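Local coordinates for tannase (Lactobacillus plantarum, PDB 3WA7), which probably hydrolyses the galloyl ester bonds of tannins, using an alpha/beta-hydrolase fold, at residues A[5-8]-A[9-13]; A[37-40]-A[41-45]; A[300-303]-A[304-308]; A[321-325]-A[326-330]; A[370-373]-A[374-377]. One frame throughout, in Å; residues are numbered along the deposited sequence.

Interaction 1 of 5, residues A[5-8]-A[9-13]; sequences LIFD and ADWLV
D8 OD1 accepts the backbone N-H of D10 at 2.7 Å from D10 N, the shortest polar bond of this local turn. The donor comes to the anti side of the carboxylate, tilted 33° out of its plane. A side-chain oxygen bonded to the N-H two residues on makes this an Asx turn. CG of D8 stands opposite the backbone N (chi1 -171°), beside the carbonyl carbon, which carries OD1 forward along the chain to D10 N. A second bond closes the turn behind it: W11 N donates to D8 O at 2.9 Å. The D10 carboxylate comes near as well, D10 OD2 lying 3.4 Å from D8 OD1; the like charges probably oppose each other mildly, and the D10 N-H would offset part of this.

W11 folds back over the chain it has just left. D8 CB sits over one face of the indole, 3.6 Å from the centroid of the five-membered ring and almost on its normal, a CH-pi contact. The far rim of the indole reaches the backbone further back, with W11 CH2 3.6 Å from I6 O. F7 meets the same ring system in an offset edge-to-face pair: the indole edge points at the F7 face, with the six-membered centroids 5.7 Å apart and the planes at 87°. The F7 edge takes L12, F7 CZ lying 4.0 Å from L12 CG.

The 3-10 turn 9-11 leads into edge strand 13-19. F7 and W11 both touch Y142 of helix 131-145 and I32 of strand 22-33, while L12 rests on A29 of that strand.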
loop_
_atom_site.group_PDB
_atom_site.type_symbol
_atom_site.label_atom_id
_atom_site.label_comp_id
_atom_site.label_asym_id
_atom_site.label_seq_id
_atom_site.Cartn_x
_atom_site.Cartn_y
_atom_site.Cartn_z
ATOM N N LEU A 5 -19.053 -21.781 0.295
ATOM C CA LEU A 5 -18.566 -20.465 0.696
ATOM C C LEU A 5 -19.585 -19.744 1.570
ATOM O O LEU A 5 -19.681 -18.517 1.557
ATOM C CB LEU A 5 -18.235 -19.614 -0.532
ATOM C CG LEU A 5 -17.161 -20.190 -1.457
ATOM C CD1 LEU A 5 -16.856 -19.188 -2.564
ATOM C CD2 LEU A 5 -15.897 -20.498 -0.657
ATOM N N ILE A 6 -20.351 -20.519 2.326
ATOM C CA ILE A 6 -21.346 -19.960 3.225
ATOM C C ILE A 6 -20.735 -19.859 4.616
ATOM O O ILE A 6 -20.336 -20.867 5.202
ATOM C CB ILE A 6 -22.604 -20.853 3.306
ATOM C CG1 ILE A 6 -23.306 -20.890 1.948
ATOM C CG2 ILE A 6 -23.540 -20.340 4.391
ATOM C CD1 ILE A 6 -23.789 -19.538 1.466
ATOM N N PHE A 7 -20.650 -18.640 5.134
ATOM C CA PHE A 7 -20.090 -18.432 6.460
ATOM C C PHE A 7 -21.058 -18.958 7.511
ATOM O O PHE A 7 -22.261 -18.696 7.446
ATOM C CB PHE A 7 -19.841 -16.947 6.714
ATOM C CG PHE A 7 -19.274 -16.659 8.074
ATOM C CD1 PHE A 7 -17.937 -16.917 8.351
ATOM C CD2 PHE A 7 -20.087 -16.160 9.089
ATOM C CE1 PHE A 7 -17.414 -16.683 9.622
ATOM C CE2 PHE A 7 -19.574 -15.925 10.361
ATOM C CZ PHE A 7 -18.235 -16.186 10.628
ATOM N N ASP A 8 -20.521 -19.697 8.476
ATOM C CA ASP A 8 -21.312 -20.268 9.562
ATOM C C ASP A 8 -20.904 -19.575 10.860
ATOM O O ASP A 8 -19.768 -19.713 11.314
ATOM C CB ASP A 8 -21.034 -21.768 9.676
ATOM C CG ASP A 8 -21.974 -22.464 10.645
ATOM O OD1 ASP A 8 -22.418 -21.822 11.619
ATOM O OD2 ASP A 8 -22.257 -23.659 10.434
ATOM N N ALA A 9 -21.829 -18.825 11.451
ATOM C CA ALA A 9 -21.550 -18.110 12.689
ATOM C C ALA A 9 -21.129 -19.045 13.821
ATOM O O ALA A 9 -20.524 -18.607 14.800
ATOM C CB ALA A 9 -22.769 -17.299 13.108
ATOM N N ASP A 10 -21.448 -20.331 13.696
ATOM C CA ASP A 10 -21.076 -21.285 14.736
ATOM C C ASP A 10 -19.572 -21.512 14.791
ATOM O O ASP A 10 -19.059 -22.060 15.766
ATOM C CB ASP A 10 -21.789 -22.624 14.535
ATOM C CG ASP A 10 -23.238 -22.581 14.977
ATOM O OD1 ASP A 10 -23.510 -22.001 16.049
ATOM O OD2 ASP A 10 -24.100 -23.132 14.263
ATOM N N TRP A 11 -18.864 -21.093 13.747
ATOM C CA TRP A 11 -17.414 -21.255 13.723
ATOM C C TRP A 11 -16.752 -20.254 14.668
ATOM O O TRP A 11 -15.584 -20.411 15.024
ATOM C CB TRP A 11 -16.851 -21.036 12.318
ATOM C CG TRP A 11 -17.308 -22.015 11.278
ATOM C CD1 TRP A 11 -17.729 -23.301 11.477
ATOM C CD2 TRP A 11 -17.324 -21.802 9.862
ATOM N NE1 TRP A 11 -18.006 -23.902 10.268
ATOM C CE2 TRP A 11 -17.765 -23.004 9.261
ATOM C CE3 TRP A 11 -17.006 -20.711 9.040
ATOM C CZ2 TRP A 11 -17.896 -23.146 7.873
ATOM C CZ3 TRP A 11 -17.136 -20.851 7.660
ATOM C CH2 TRP A 11 -17.578 -22.062 7.092
ATOM N N LEU A 12 -17.499 -19.228 15.065
ATOM C CA LEU A 12 -16.985 -18.194 15.959
ATOM C C LEU A 12 -16.805 -18.702 17.389
ATOM O O LEU A 12 -17.767 -19.129 18.032
ATOM C CB LEU A 12 -17.926 -16.984 15.957
ATOM C CG LEU A 12 -17.983 -16.157 14.668
ATOM C CD1 LEU A 12 -19.120 -15.149 14.759
ATOM C CD2 LEU A 12 -16.649 -15.451 14.449
ATOM N N VAL A 13 -15.567 -18.654 17.874
ATOM C CA VAL A 13 -15.239 -19.104 19.222
ATOM C C VAL A 13 -14.714 -17.938 20.064
ATOM O O VAL A 13 -14.009 -17.061 19.561
ATOM C CB VAL A 13 -14.188 -20.239 19.185
ATOM C CG1 VAL A 13 -14.754 -21.436 18.439
ATOM C CG2 VAL A 13 -12.917 -19.759 18.509
#

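Interaction 2 of 5, residues A[37-40]-A[41-45]; sequences HPVA and AIQVL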
loop_
_atom_site.group_PDB
_atom_site.type_symbol
_atom_site.label_atom_id
_atom_site.label_comp_id
_atom_site.label_asym_id
_atom_site.label_seq_id
_atom_site.Cartn_x
_atom_site.Cartn_y
_atom_site.Cartn_z
ATOM N N HIS A 37 -11.847 -23.235 -5.383
ATOM C CA HIS A 37 -10.702 -23.944 -5.936
ATOM C C HIS A 37 -9.380 -23.228 -5.678
ATOM O O HIS A 37 -8.764 -22.685 -6.597
ATOM C CB HIS A 37 -10.906 -24.146 -7.440
ATOM C CG HIS A 37 -12.270 -24.651 -7.796
ATOM N ND1 HIS A 37 -13.187 -23.892 -8.492
ATOM C CD2 HIS A 37 -12.887 -25.825 -7.519
ATOM C CE1 HIS A 37 -14.310 -24.576 -8.627
ATOM N NE2 HIS A 37 -14.154 -25.751 -8.044
ATOM N N PRO A 38 -8.924 -23.221 -4.414
ATOM C CA PRO A 38 -7.664 -22.566 -4.057
ATOM C C PRO A 38 -6.461 -23.296 -4.648
ATOM O O PRO A 38 -6.499 -24.511 -4.841
ATOM C CB PRO A 38 -7.676 -22.613 -2.532
ATOM C CG PRO A 38 -8.399 -23.901 -2.252
ATOM C CD PRO A 38 -9.554 -23.831 -3.229
ATOM N N VAL A 39 -5.397 -22.553 -4.931
ATOM C CA VAL A 39 -4.186 -23.140 -5.493
ATOM C C VAL A 39 -3.025 -23.076 -4.506
ATOM O O VAL A 39 -1.957 -23.634 -4.754
ATOM C CB VAL A 39 -3.773 -22.421 -6.797
ATOM C CG1 VAL A 39 -4.839 -22.631 -7.861
ATOM C CG2 VAL A 39 -3.574 -20.931 -6.533
ATOM N N ALA A 40 -3.240 -22.395 -3.384
ATOM C CA ALA A 40 -2.211 -22.255 -2.364
ATOM C C ALA A 40 -2.833 -22.246 -0.971
ATOM O O ALA A 40 -3.923 -21.719 -0.775
ATOM C CB ALA A 40 -1.419 -20.973 -2.593
ATOM N N ALA A 41 -2.123 -22.823 -0.008
ATOM C CA ALA A 41 -2.608 -22.911 1.366
ATOM C C ALA A 41 -2.858 -21.557 2.019
ATOM O O ALA A 41 -3.713 -21.434 2.893
ATOM C CB ALA A 41 -1.624 -23.719 2.210
ATOM N N ILE A 42 -2.120 -20.541 1.586
ATOM C CA ILE A 42 -2.259 -19.208 2.160
ATOM C C ILE A 42 -3.624 -18.571 1.885
ATOM O O ILE A 42 -4.006 -17.604 2.550
ATOM C CB ILE A 42 -1.142 -18.273 1.633
ATOM C CG1 ILE A 42 -1.041 -17.030 2.522
ATOM C CG2 ILE A 42 -1.423 -17.883 0.183
ATOM C CD1 ILE A 42 0.154 -16.148 2.208
ATOM N N GLN A 43 -4.363 -19.124 0.925
ATOM C CA GLN A 43 -5.671 -18.587 0.562
ATOM C C GLN A 43 -6.804 -18.920 1.533
ATOM O O GLN A 43 -7.741 -19.649 1.196
ATOM C CB GLN A 43 -6.055 -19.036 -0.855
ATOM C CG GLN A 43 -5.162 -18.460 -1.948
ATOM C CD GLN A 43 -5.542 -18.956 -3.328
ATOM O OE1 GLN A 43 -5.456 -20.151 -3.614
ATOM N NE2 GLN A 43 -5.973 -18.042 -4.189
ATOM N N VAL A 44 -6.703 -18.377 2.741
ATOM C CA VAL A 44 -7.714 -18.554 3.774
ATOM C C VAL A 44 -7.835 -17.208 4.469
ATOM O O VAL A 44 -6.965 -16.348 4.319
ATOM C CB VAL A 44 -7.318 -19.625 4.826
ATOM C CG1 VAL A 44 -7.256 -20.999 4.174
ATOM C CG2 VAL A 44 -5.984 -19.269 5.473
ATOM N N LEU A 45 -8.917 -17.006 5.205
ATOM C CA LEU A 45 -9.091 -15.749 5.917
ATOM C C LEU A 45 -9.555 -16.005 7.342
ATOM O O LEU A 45 -10.068 -17.086 7.654
ATOM C CB LEU A 45 -10.077 -14.833 5.168
ATOM C CG LEU A 45 -11.512 -15.277 4.855
ATOM C CD1 LEU A 45 -12.364 -15.242 6.115
ATOM C CD2 LEU A 45 -12.112 -14.344 3.810
HETATM O O HOH W 1 -6.426 -22.437 0.893
#
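Q43 OE1 takes two backbone N-H groups from the chain before it, and the tight part of the contact is built round this oxygen. V39 N lies 2.7 Å from Q43 OE1, almost in line with the side-chain C=O; A40 N is 3.2 Å from Q43 OE1 and tilted 32° from the amide plane. The side chain leaves with CG beside its own backbone N (chi1 -66°) and then runs extended, which carries the amide back past the turn to these two donors. P38 and V39 close round the same acceptor: P38 CB is 3.5 Å and V39 CG2 3.6 Å from Q43 OE1. The other end of the amide is also engaged, Q43 NE2 donating to D135 OD1, so both amide ends have partners and the rotation of the group is set.

The backbone itself forms a type I beta turn from A40 to Q43, closed by Q43 N to A40 O at 3.1 Å. Here the contact loosens. A40 CB brushes I42 CG2 at 4.2 Å, A41 is exposed at the outside of the turn, and a water donates to A40 O at 3.1 Å and, weakly, to Q43 O.

Q43, at the centre of an inverse gamma turn, delivers the chain into strand 44-50. That strand lies between strands 22-33 and 107-111 of the large mixed sheet, and D135 ties the turn to helix 131-145.

Interaction 3 of 5, residues A[300-303]-A[304-308]; sequences LISS and AQTAF
T306 turns OG1 to the side of its own backbone N (chi1 -65°), back over the preceding helical turn, where S302 O accepts it. T306 OG1 lies 3.0 Å from S302 O and T306 N 2.9 Å from S302 O, the two donors reaching the oxygen from opposite faces of its plane. This one carbonyl thus keeps its regular helical bond and gains a side-chain bond, which probably draws extra electron density from it and satisfies the threonine hydroxyl at an exposed position.

S303 takes the other course: S303 OG donates to L445 O, outside the helix. Q305 CB packs 3.4 Å from I301 O; beyond it the side chain bends at chi2 (68°) and carries the amide off the helix, where Q305 OE1 accepts from V327 N and Q305 NE2 meets N325 O and D309 OD1. A304 CB touches the carbonyls of the turn before it, 3.6 Å from L300 O.

L300 and I301 pack against L330 of strand 326-330, and A307 against W447. Backbone bonding from i to i+4 runs on without a break, with Q305 N to I301 O at 2.9 Å and A307 N to S303 O at 3.2 Å; together with a threonine hydroxyl returned to the carbonyl four residues earlier, this is a common feature of alpha-helices, here in helix 291-309.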
loop_
_atom_site.group_PDB
_atom_site.type_symbol
_atom_site.label_atom_id
_atom_site.label_comp_id
_atom_site.label_asym_id
_atom_site.label_seq_id
_atom_site.Cartn_x
_atom_site.Cartn_y
_atom_site.Cartn_z
ATOM N N LEU A 300 6.658 19.098 2.360
ATOM C CA LEU A 300 7.692 18.817 3.349
ATOM C C LEU A 300 7.778 19.958 4.364
ATOM O O LEU A 300 8.083 19.737 5.536
ATOM C CB LEU A 300 9.039 18.588 2.653
ATOM C CG LEU A 300 9.136 17.180 2.053
ATOM C CD1 LEU A 300 10.231 17.112 0.996
ATOM C CD2 LEU A 300 9.398 16.181 3.170
ATOM N N ILE A 301 7.504 21.180 3.918
ATOM C CA ILE A 301 7.526 22.318 4.829
ATOM C C ILE A 301 6.365 22.142 5.805
ATOM O O ILE A 301 6.509 22.362 7.006
ATOM C CB ILE A 301 7.376 23.657 4.068
ATOM C CG1 ILE A 301 8.677 23.962 3.316
ATOM C CG2 ILE A 301 7.045 24.791 5.048
ATOM C CD1 ILE A 301 8.621 25.204 2.446
ATOM N N SER A 302 5.218 21.727 5.278
ATOM C CA SER A 302 4.041 21.512 6.109
ATOM C C SER A 302 4.289 20.381 7.107
ATOM O O SER A 302 3.848 20.450 8.259
ATOM C CB SER A 302 2.832 21.181 5.231
ATOM O OG SER A 302 1.674 20.980 6.022
ATOM N N SER A 303 4.998 19.347 6.660
ATOM C CA SER A 303 5.320 18.207 7.514
ATOM C C SER A 303 6.181 18.659 8.688
ATOM O O SER A 303 5.928 18.290 9.838
ATOM C CB SER A 303 6.072 17.138 6.719
ATOM O OG SER A 303 6.483 16.074 7.565
ATOM N N ALA A 304 7.199 19.460 8.384
ATOM C CA ALA A 304 8.101 19.984 9.402
ATOM C C ALA A 304 7.349 20.909 10.352
ATOM O O ALA A 304 7.563 20.873 11.566
ATOM C CB ALA A 304 9.246 20.746 8.742
ATOM N N GLN A 305 6.478 21.746 9.797
ATOM C CA GLN A 305 5.706 22.681 10.610
ATOM C C GLN A 305 4.852 21.935 11.627
ATOM O O GLN A 305 4.830 22.280 12.808
ATOM C CB GLN A 305 4.796 23.536 9.729
ATOM C CG GLN A 305 4.041 24.624 10.492
ATOM C CD GLN A 305 4.965 25.709 11.004
ATOM O OE1 GLN A 305 5.587 26.426 10.220
ATOM N NE2 GLN A 305 5.067 25.830 12.326
ATOM N N THR A 306 4.144 20.915 11.155
ATOM C CA THR A 306 3.273 20.118 12.013
ATOM C C THR A 306 4.032 19.491 13.177
ATOM O O THR A 306 3.552 19.492 14.312
ATOM C CB THR A 306 2.575 19.015 11.198
ATOM O OG1 THR A 306 1.704 19.625 10.241
ATOM C CG2 THR A 306 1.768 18.094 12.105
ATOM N N ALA A 307 5.217 18.960 12.894
ATOM C CA ALA A 307 6.035 18.333 13.924
ATOM C C ALA A 307 6.568 19.377 14.897
ATOM O O ALA A 307 6.528 19.188 16.113
ATOM C CB ALA A 307 7.188 17.576 13.283
ATOM N N PHE A 308 7.061 20.483 14.354
ATOM C CA PHE A 308 7.605 21.566 15.167
ATOM C C PHE A 308 6.519 22.095 16.108
ATOM O O PHE A 308 6.777 22.364 17.287
ATOM C CB PHE A 308 8.113 22.680 14.241
ATOM C CG PHE A 308 8.852 23.783 14.947
ATOM C CD1 PHE A 308 9.869 23.496 15.851
ATOM C CD2 PHE A 308 8.554 25.114 14.678
ATOM C CE1 PHE A 308 10.581 24.519 16.476
ATOM C CE2 PHE A 308 9.261 26.146 15.298
ATOM C CZ PHE A 308 10.276 25.846 16.198
#

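Interaction 4 of 5, residues A[321-325]-A[326-330]; sequences VVTGN and QVTDL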
loop_
_atom_site.group_PDB
_atom_site.type_symbol
_atom_site.label_atom_id
_atom_site.label_comp_id
_atom_site.label_asym_id
_atom_site.label_seq_id
_atom_site.Cartn_x
_atom_site.Cartn_y
_atom_site.Cartn_z
ATOM N N VAL A 321 14.355 26.500 6.696
ATOM C CA VAL A 321 14.579 27.850 7.192
ATOM C C VAL A 321 13.463 28.117 8.186
ATOM O O VAL A 321 12.284 27.959 7.865
ATOM C CB VAL A 321 14.505 28.901 6.068
ATOM C CG1 VAL A 321 14.704 30.293 6.654
ATOM C CG2 VAL A 321 15.561 28.614 5.015
ATOM N N VAL A 322 13.835 28.509 9.398
ATOM C CA VAL A 322 12.853 28.783 10.436
ATOM C C VAL A 322 12.854 30.247 10.852
ATOM O O VAL A 322 13.905 30.827 11.116
ATOM C CB VAL A 322 13.117 27.925 11.691
ATOM C CG1 VAL A 322 12.148 28.313 12.803
ATOM C CG2 VAL A 322 12.973 26.449 11.348
ATOM N N THR A 323 11.661 30.832 10.895
ATOM C CA THR A 323 11.480 32.220 11.301
ATOM C C THR A 323 10.463 32.172 12.438
ATOM O O THR A 323 9.323 31.758 12.233
ATOM C CB THR A 323 10.913 33.073 10.151
ATOM O OG1 THR A 323 11.688 32.857 8.963
ATOM C CG2 THR A 323 10.964 34.548 10.512
ATOM N N GLY A 324 10.871 32.589 13.633
ATOM C CA GLY A 324 9.961 32.534 14.764
ATOM C C GLY A 324 9.582 31.082 14.986
ATOM O O GLY A 324 10.457 30.231 15.118
ATOM N N ASN A 325 8.285 30.789 15.025
ATOM C CA ASN A 325 7.824 29.413 15.204
ATOM C C ASN A 325 7.334 28.850 13.874
ATOM O O ASN A 325 6.636 27.839 13.841
ATOM C CB ASN A 325 6.675 29.339 16.217
ATOM C CG ASN A 325 7.156 29.305 17.655
ATOM O OD1 ASN A 325 8.111 28.600 17.987
ATOM N ND2 ASN A 325 6.482 30.052 18.523
ATOM N N GLN A 326 7.706 29.500 12.777
ATOM C CA GLN A 326 7.265 29.061 11.462
ATOM C C GLN A 326 8.379 28.585 10.537
ATOM O O GLN A 326 9.461 29.173 10.493
ATOM C CB GLN A 326 6.500 30.197 10.773
ATOM C CG GLN A 326 5.261 30.662 11.527
ATOM C CD GLN A 326 4.212 29.573 11.652
ATOM O OE1 GLN A 326 3.744 29.031 10.651
ATOM N NE2 GLN A 326 3.837 29.247 12.886
ATOM N N VAL A 327 8.106 27.505 9.812
ATOM C CA VAL A 327 9.057 26.970 8.844
ATOM C C VAL A 327 8.710 27.757 7.582
ATOM O O VAL A 327 7.663 27.535 6.969
ATOM C CB VAL A 327 8.829 25.464 8.598
ATOM C CG1 VAL A 327 9.902 24.927 7.663
ATOM C CG2 VAL A 327 8.847 24.708 9.921
ATOM N N THR A 328 9.587 28.679 7.201
ATOM C CA THR A 328 9.328 29.546 6.057
ATOM C C THR A 328 9.881 29.156 4.694
ATOM O O THR A 328 9.475 29.724 3.681
ATOM C CB THR A 328 9.793 30.975 6.363
ATOM O OG1 THR A 328 11.195 30.969 6.661
ATOM C CG2 THR A 328 9.031 31.527 7.557
ATOM N N ASP A 329 10.807 28.209 4.649
ATOM C CA ASP A 329 11.352 27.805 3.363
ATOM C C ASP A 329 12.095 26.488 3.477
ATOM O O ASP A 329 12.348 25.993 4.575
ATOM C CB ASP A 329 12.297 28.879 2.820
ATOM C CG ASP A 329 12.289 28.950 1.301
ATOM O OD1 ASP A 329 11.983 27.928 0.650
ATOM O OD2 ASP A 329 12.597 30.032 0.756
ATOM N N LEU A 330 12.449 25.930 2.327
ATOM C CA LEU A 330 13.157 24.665 2.285
ATOM C C LEU A 330 13.982 24.504 1.022
ATOM O O LEU A 330 13.506 24.775 -0.085
ATOM C CB LEU A 330 12.167 23.496 2.368
ATOM C CG LEU A 330 12.735 22.114 2.004
ATOM C CD1 LEU A 330 13.792 21.703 3.015
ATOM C CD2 LEU A 330 11.612 21.089 1.956
#
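T328 crosses to T323 at about a right angle on the exposed side of a hairpin. From T328 CB, which lies 3.7 Å from T323 OG1, the side chain forks. Its methyl, T328 CG2, comes to 3.3 Å from T323 OG1 and packs 3.6 Å from T323 CB. Its hydroxyl, T328 OG1, shares a hydrogen bond with T323 OG1 at 3.0 Å, in which either may be the donor, and also grazes V321 CG1 at 3.6 Å. The torsion of T328 holds OG1 between the backbone N and the carbonyl carbon (chi1 59°), and that of T323 swings its OG1 beside its own N (chi1 -50°), so the two hydroxyls converge.

The backbone here forms a classic beta bulge: T328 and D329 both face V321. T328 N donates to V321 O, and V321 N donates to D329 O at 3.0 Å. At the other end a type II' turn, T323 to Q326, joins the antiparallel strands 320-323 and 326-330; G324, at position i+1, has positive phi, as a type II' turn requires. T323 N reaches Q326 O at 2.8 Å, and Q326 N returns to T323 O.

V321 and D329 run side by side, pointing the same way, with V321 CB 3.9 Å from D329 CB. The D329 carboxylate leads off and accepts L330 N at OD1. V327 turns to the opposite face and is buried against F320 and I314, while L330 also touches F320.

Interaction 5 of 5, residues A[370-373]-A[374-377]; sequences HFTA and LAQT
H370 lies against the first turn of helix 373-377 with A375 O over the centre of one imidazole face, 3.4 Å above the plane. Q376 OE1 comes to the ring edge, in plane, 3.2 Å from H370 CD2, with the amide turned 69° against the ring. A375 CB touches both H370 and T372, 3.5 Å from H370 ND1 and 3.4 Å from T372 OG1.

T372 is the N-cap. Its OG1, held between the backbone N and the carbonyl carbon (chi1 63°), accepts a weak capping bond from A375 N at 3.3 Å, and T372 O accepts from Q376 N. One residue on, A373 O receives both T377 N and T377 OG1, each at 2.9 Å, from opposite faces of its plane.

D349 sets this shell in place: its OD1 bonds H370 ND1, and its OD2 bonds both T372 OG1 and F371 N. S379 OG holds H370 NE2, and A383 O takes Q376 NE2. With both ring nitrogens engaged, the imidazole is fixed in rotation. The carboxylate beside the helix N-terminus would probably interact favourably with the helix dipole and reinforce the cap.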
loop_
_atom_site.group_PDB
_atom_site.type_symbol
_atom_site.label_atom_id
_atom_site.label_comp_id
_atom_site.label_asym_id
_atom_site.label_seq_id
_atom_site.Cartn_x
_atom_site.Cartn_y
_atom_site.Cartn_z
ATOM N N HIS A 370 10.739 -7.355 -17.118
ATOM C CA HIS A 370 10.877 -5.910 -17.028
ATOM C C HIS A 370 9.450 -5.399 -17.185
ATOM O O HIS A 370 8.569 -6.142 -17.630
ATOM C CB HIS A 370 11.757 -5.374 -18.158
ATOM C CG HIS A 370 13.201 -5.734 -18.017
ATOM N ND1 HIS A 370 13.957 -5.357 -16.929
ATOM C CD2 HIS A 370 14.027 -6.445 -18.821
ATOM C CE1 HIS A 370 15.187 -5.820 -17.068
ATOM N NE2 HIS A 370 15.255 -6.484 -18.208
ATOM N N PHE A 371 9.211 -4.148 -16.805
ATOM C CA PHE A 371 7.879 -3.569 -16.920
ATOM C C PHE A 371 7.941 -2.124 -17.401
ATOM O O PHE A 371 6.992 -1.354 -17.240
ATOM C CB PHE A 371 7.127 -3.678 -15.586
ATOM C CG PHE A 371 7.946 -3.300 -14.380
ATOM C CD1 PHE A 371 7.863 -2.020 -13.835
ATOM C CD2 PHE A 371 8.787 -4.234 -13.775
ATOM C CE1 PHE A 371 8.605 -1.680 -12.702
ATOM C CE2 PHE A 371 9.531 -3.904 -12.646
ATOM C CZ PHE A 371 9.439 -2.623 -12.107
ATOM N N THR A 372 9.078 -1.780 -18.000
ATOM C CA THR A 372 9.314 -0.452 -18.563
ATOM C C THR A 372 10.124 -0.653 -19.836
ATOM O O THR A 372 10.963 -1.552 -19.908
ATOM C CB THR A 372 10.124 0.456 -17.609
ATOM O OG1 THR A 372 11.425 -0.108 -17.394
ATOM C CG2 THR A 372 9.400 0.607 -16.279
ATOM N N ALA A 373 9.870 0.176 -20.842
ATOM C CA ALA A 373 10.592 0.069 -22.104
ATOM C C ALA A 373 12.087 0.303 -21.890
ATOM O O ALA A 373 12.926 -0.366 -22.494
ATOM C CB ALA A 373 10.037 1.080 -23.106
ATOM N N LEU A 374 12.416 1.249 -21.019
ATOM C CA LEU A 374 13.810 1.576 -20.736
ATOM C C LEU A 374 14.636 0.377 -20.271
ATOM O O LEU A 374 15.702 0.094 -20.824
ATOM C CB LEU A 374 13.885 2.669 -19.671
ATOM C CG LEU A 374 15.304 3.024 -19.234
ATOM C CD1 LEU A 374 15.951 3.905 -20.283
ATOM C CD2 LEU A 374 15.265 3.733 -17.898
ATOM N N ALA A 375 14.150 -0.322 -19.249
ATOM C CA ALA A 375 14.871 -1.471 -18.711
ATOM C C ALA A 375 14.887 -2.670 -19.655
ATOM O O ALA A 375 15.820 -3.469 -19.628
ATOM C CB ALA A 375 14.288 -1.872 -17.358
ATOM N N GLN A 376 13.856 -2.800 -20.484
ATOM C CA GLN A 376 13.801 -3.903 -21.436
ATOM C C GLN A 376 14.882 -3.649 -22.476
ATOM O O GLN A 376 15.665 -4.536 -22.818
ATOM C CB GLN A 376 12.431 -3.953 -22.117
ATOM C CG GLN A 376 12.278 -5.042 -23.185
ATOM C CD GLN A 376 12.568 -6.440 -22.657
ATOM O OE1 GLN A 376 12.320 -6.740 -21.490
ATOM N NE2 GLN A 376 13.080 -7.308 -23.527
ATOM N N THR A 377 14.925 -2.415 -22.962
ATOM C CA THR A 377 15.897 -2.021 -23.968
ATOM C C THR A 377 17.330 -2.170 -23.470
ATOM O O THR A 377 18.204 -2.628 -24.206
ATOM C CB THR A 377 15.668 -0.559 -24.405
ATOM O OG1 THR A 377 14.369 -0.439 -24.997
ATOM C CG2 THR A 377 16.725 -0.125 -25.415
#

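Along the chain the five contacts come in series, from the N-terminal region to helix 373-377. Interactions 1 and 2 lie on the same side of the chain's centre, their centres about 18 Å apart; they lead into strands 13-19 and 44-50 of the nine-stranded mixed sheet, with strand 22-33 between these two. Interactions 3 and 4, centres about 10 Å apart, sit on the opposite side and touch, so the hairpin is fastened to helix 291-309, which precedes it. Interaction 5 stands apart, about 32 Å from interaction 2 and 37 Å from interaction 3, centre to centre. Thus the first two belong to one edge region of the alpha/beta-hydrolase sheet, the others to helices and a hairpin outside it.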